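Local coordinates for protein Crov588 (Cafeteriavirus, PDB 6NYR) that is of unknown function but folds as a circular leucine-rich-repeat solenoid built from a long run of FNIP repeats, at residues L495-Q506 with L517-Q528. Residues are numbered along the deposited sequence; the frame is centred on the assembly and turned at random.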
# COMPACT_ATOMS: atom_id res chain seq x y z
N LEU A 495 5.65 23.50 -18.77
CA LEU A 495 4.52 22.76 -18.21
C LEU A 495 4.23 21.52 -19.04
O LEU A 495 3.95 21.62 -20.24
CB LEU A 495 3.29 23.66 -18.14
CG LEU A 495 2.02 23.11 -17.49
CD1 LEU A 495 2.29 22.63 -16.08
CD2 LEU A 495 0.94 24.20 -17.50
N THR A 496 4.30 20.35 -18.40
CA THR A 496 3.94 19.10 -19.04
C THR A 496 2.62 18.53 -18.55
O THR A 496 1.96 17.81 -19.30
CB THR A 496 5.03 18.04 -18.82
OG1 THR A 496 5.18 17.79 -17.42
CG2 THR A 496 6.35 18.49 -19.41
N TYR A 497 2.21 18.84 -17.32
CA TYR A 497 1.01 18.25 -16.73
C TYR A 497 0.10 19.36 -16.24
O TYR A 497 0.52 20.22 -15.46
CB TYR A 497 1.38 17.31 -15.58
CG TYR A 497 0.20 16.60 -14.94
CD1 TYR A 497 -0.56 17.21 -13.96
CD2 TYR A 497 -0.14 15.31 -15.31
CE1 TYR A 497 -1.63 16.56 -13.37
CE2 TYR A 497 -1.21 14.65 -14.73
CZ TYR A 497 -1.95 15.28 -13.75
OH TYR A 497 -3.01 14.63 -13.17
N LEU A 498 -1.15 19.35 -16.71
CA LEU A 498 -2.15 20.32 -16.30
C LEU A 498 -3.44 19.56 -16.01
O LEU A 498 -4.03 18.96 -16.91
CB LEU A 498 -2.39 21.37 -17.38
CG LEU A 498 -3.55 22.35 -17.15
CD1 LEU A 498 -3.27 23.25 -15.95
CD2 LEU A 498 -3.83 23.18 -18.40
N GLU A 499 -3.89 19.61 -14.76
CA GLU A 499 -5.13 18.98 -14.34
C GLU A 499 -6.11 20.06 -13.92
O GLU A 499 -5.83 20.83 -12.99
CB GLU A 499 -4.89 18.00 -13.19
CG GLU A 499 -6.15 17.24 -12.79
CD GLU A 499 -5.92 16.27 -11.65
OE1 GLU A 499 -4.78 15.80 -11.47
OE2 GLU A 499 -6.90 15.97 -10.92
N LEU A 500 -7.24 20.12 -14.60
CA LEU A 500 -8.32 21.04 -14.29
C LEU A 500 -9.32 20.35 -13.37
O LEU A 500 -9.47 19.12 -13.41
CB LEU A 500 -8.99 21.51 -15.57
CG LEU A 500 -7.98 22.28 -16.44
CD1 LEU A 500 -8.29 22.13 -17.92
CD2 LEU A 500 -7.94 23.75 -16.05
N GLY A 501 -9.99 21.14 -12.54
CA GLY A 501 -10.82 20.62 -11.48
C GLY A 501 -12.29 20.49 -11.85
O GLY A 501 -12.70 20.67 -13.00
N HIS A 502 -13.08 20.16 -10.83
CA HIS A 502 -14.49 19.85 -11.04
C HIS A 502 -15.20 20.95 -11.81
O HIS A 502 -15.89 20.69 -12.80
CB HIS A 502 -15.18 19.61 -9.69
CG HIS A 502 -16.63 19.26 -9.82
ND1 HIS A 502 -17.63 20.21 -9.93
CD2 HIS A 502 -17.25 18.05 -9.87
CE1 HIS A 502 -18.80 19.60 -10.04
NE2 HIS A 502 -18.60 18.30 -10.00
N ASP A 503 -15.05 22.20 -11.35
CA ASP A 503 -15.90 23.27 -11.83
C ASP A 503 -15.40 23.92 -13.11
O ASP A 503 -16.17 24.64 -13.76
CB ASP A 503 -16.04 24.37 -10.77
CG ASP A 503 -16.85 23.94 -9.57
OD1 ASP A 503 -17.34 22.79 -9.53
OD2 ASP A 503 -17.00 24.77 -8.64
N PHE A 504 -14.15 23.71 -13.50
CA PHE A 504 -13.61 24.47 -14.62
C PHE A 504 -14.44 24.22 -15.88
O PHE A 504 -14.60 23.07 -16.30
CB PHE A 504 -12.17 24.11 -14.91
CG PHE A 504 -11.58 24.91 -16.05
CD1 PHE A 504 -11.00 26.14 -15.82
CD2 PHE A 504 -11.66 24.44 -17.36
CE1 PHE A 504 -10.48 26.88 -16.86
CE2 PHE A 504 -11.15 25.19 -18.40
CZ PHE A 504 -10.56 26.41 -18.16
N ASN A 505 -14.93 25.30 -16.48
CA ASN A 505 -15.73 25.19 -17.69
C ASN A 505 -15.64 26.48 -18.50
O ASN A 505 -16.67 27.10 -18.81
CB ASN A 505 -17.18 24.87 -17.34
CG ASN A 505 -18.00 24.47 -18.56
OD1 ASN A 505 -17.45 24.08 -19.59
ND2 ASN A 505 -19.32 24.56 -18.44
N GLN A 506 -14.42 26.89 -18.84
CA GLN A 506 -14.19 28.09 -19.64
C GLN A 506 -13.61 27.70 -20.99
O GLN A 506 -12.94 26.67 -21.12
CB GLN A 506 -13.22 29.05 -18.93
CG GLN A 506 -13.69 29.56 -17.59
CD GLN A 506 -15.01 30.30 -17.67
OE1 GLN A 506 -15.19 31.20 -18.49
NE2 GLN A 506 -15.95 29.92 -16.81
N LEU A 517 3.25 20.87 -23.15
CA LEU A 517 2.25 20.08 -22.43
C LEU A 517 2.06 18.72 -23.09
O LEU A 517 1.72 18.64 -24.27
CB LEU A 517 0.93 20.83 -22.39
CG LEU A 517 -0.10 20.39 -21.36
CD1 LEU A 517 0.35 20.79 -19.96
CD2 LEU A 517 -1.47 20.99 -21.67
N THR A 518 2.26 17.66 -22.31
CA THR A 518 2.04 16.30 -22.77
C THR A 518 0.76 15.69 -22.22
O THR A 518 0.15 14.84 -22.89
CB THR A 518 3.22 15.40 -22.38
OG1 THR A 518 3.33 15.34 -20.96
CG2 THR A 518 4.51 15.93 -22.97
N HIS A 519 0.34 16.09 -21.02
CA HIS A 519 -0.80 15.49 -20.34
C HIS A 519 -1.84 16.56 -20.02
O HIS A 519 -1.51 17.57 -19.39
CB HIS A 519 -0.37 14.79 -19.04
CG HIS A 519 0.42 13.54 -19.25
ND1 HIS A 519 1.69 13.55 -19.79
CD2 HIS A 519 0.12 12.25 -19.00
CE1 HIS A 519 2.14 12.31 -19.86
NE2 HIS A 519 1.21 11.50 -19.38
N LEU A 520 -3.08 16.34 -20.45
CA LEU A 520 -4.17 17.26 -20.16
C LEU A 520 -5.34 16.47 -19.58
O LEU A 520 -5.76 15.46 -20.16
CB LEU A 520 -4.60 18.02 -21.42
CG LEU A 520 -5.69 19.07 -21.22
CD1 LEU A 520 -5.28 20.08 -20.14
CD2 LEU A 520 -6.00 19.78 -22.52
N ILE A 521 -5.86 16.94 -18.45
CA ILE A 521 -6.93 16.27 -17.73
C ILE A 521 -8.05 17.28 -17.50
O ILE A 521 -7.84 18.28 -16.81
CB ILE A 521 -6.45 15.71 -16.37
CG1 ILE A 521 -5.24 14.79 -16.55
CG2 ILE A 521 -7.61 15.03 -15.65
CD1 ILE A 521 -5.55 13.43 -17.11
N PHE A 522 -9.21 17.02 -18.08
CA PHE A 522 -10.38 17.86 -17.84
C PHE A 522 -11.19 17.31 -16.67
O PHE A 522 -11.29 16.10 -16.48
CB PHE A 522 -11.26 17.94 -19.09
CG PHE A 522 -10.72 18.86 -20.14
CD1 PHE A 522 -10.74 20.23 -19.95
CD2 PHE A 522 -10.20 18.36 -21.32
CE1 PHE A 522 -10.25 21.09 -20.91
CE2 PHE A 522 -9.70 19.21 -22.29
CZ PHE A 522 -9.73 20.58 -22.08
N GLY A 523 -11.75 18.22 -15.89
CA GLY A 523 -12.57 17.85 -14.76
C GLY A 523 -14.01 17.55 -15.14
O GLY A 523 -14.39 17.51 -16.31
N THR A 524 -14.82 17.34 -14.10
CA THR A 524 -16.21 16.94 -14.29
C THR A 524 -16.94 17.84 -15.27
O THR A 524 -17.60 17.36 -16.20
CB THR A 524 -16.93 16.95 -12.93
OG1 THR A 524 -16.35 15.97 -12.07
CG2 THR A 524 -18.42 16.69 -13.09
N SER A 525 -16.82 19.15 -15.09
CA SER A 525 -17.77 20.07 -15.70
C SER A 525 -17.37 20.56 -17.08
O SER A 525 -18.23 21.10 -17.79
CB SER A 525 -17.97 21.29 -14.78
OG SER A 525 -18.54 20.90 -13.55
N PHE A 526 -16.12 20.40 -17.49
CA PHE A 526 -15.69 20.98 -18.75
C PHE A 526 -16.55 20.46 -19.89
O PHE A 526 -16.65 19.24 -20.10
CB PHE A 526 -14.22 20.69 -19.03
CG PHE A 526 -13.75 21.29 -20.33
CD1 PHE A 526 -13.49 22.64 -20.42
CD2 PHE A 526 -13.61 20.51 -21.46
CE1 PHE A 526 -13.08 23.21 -21.61
CE2 PHE A 526 -13.19 21.06 -22.66
CZ PHE A 526 -12.93 22.42 -22.73
N ASN A 527 -17.17 21.36 -20.64
CA ASN A 527 -17.99 20.98 -21.78
C ASN A 527 -18.00 22.11 -22.81
O ASN A 527 -19.06 22.54 -23.28
CB ASN A 527 -19.40 20.61 -21.34
CG ASN A 527 -20.21 19.96 -22.44
OD1 ASN A 527 -19.65 19.45 -23.42
ND2 ASN A 527 -21.53 19.96 -22.29
N GLN A 528 -16.82 22.59 -23.18
CA GLN A 528 -16.69 23.63 -24.19
C GLN A 528 -16.08 23.05 -25.45
O GLN A 528 -15.19 22.20 -25.39
CB GLN A 528 -15.83 24.80 -23.70
CG GLN A 528 -16.36 25.49 -22.45
CD GLN A 528 -17.77 26.03 -22.63
OE1 GLN A 528 -18.08 26.69 -23.62
NE2 GLN A 528 -18.63 25.74 -21.67
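The rings of Phe504 and Phe526 sit next to one another with the same heading, CD1 of Phe526 at the edge of the Phe504 ring, 4.0 Å from Phe504 CD2. Leu500 CD2 sits over the centre of one face of Phe504, and the backbone N of Gln506 lies nearer the rim of the opposite face. Phe526 is likewise sandwiched, by Phe522 CE1 and Gln528 N, both over its centre, with Gln506 O in its plane at the edge. Equivalent residues of successive coils of the leucine-rich-repeat solenoid, here FNIP repeats, thus lie in register: strands 497-499 and 519-521 run parallel, their axes 2° apart. Branched leucines suit the interior, where Leu498 CD2 meets Leu520 CD1 at 3.8 Å. On the sheet face carrying Tyr497, Glu499 and Ile521, Tyr497 OH gives a hydrogen bond to Glu499 OE1, while Ile521 CG2 packs against Glu499 CG. Gly523 has no side chain, and its CA makes a CA-H...O contact with Gly501 O at 3.3 Å, the backbones lying close together. Beyond the strands, His502 O accepts both the backbone N and OG of Ser525, a side chain short enough to bond beside its own backbone. Asn505 is a rung of the asparagine ladder of leucine-rich repeats: with CG anti to the backbone N (chi1 -168°), its amide reaches the next coil, just as Asn527 OD1 accepts hydrogen bonds from Asn549 N and Gln550 NE2. Asn505 OD1 is gripped from opposite faces of its plane, by Asn527 N at 2.9 Å and by Gln528 NE2 in a nearly straight 168° bond.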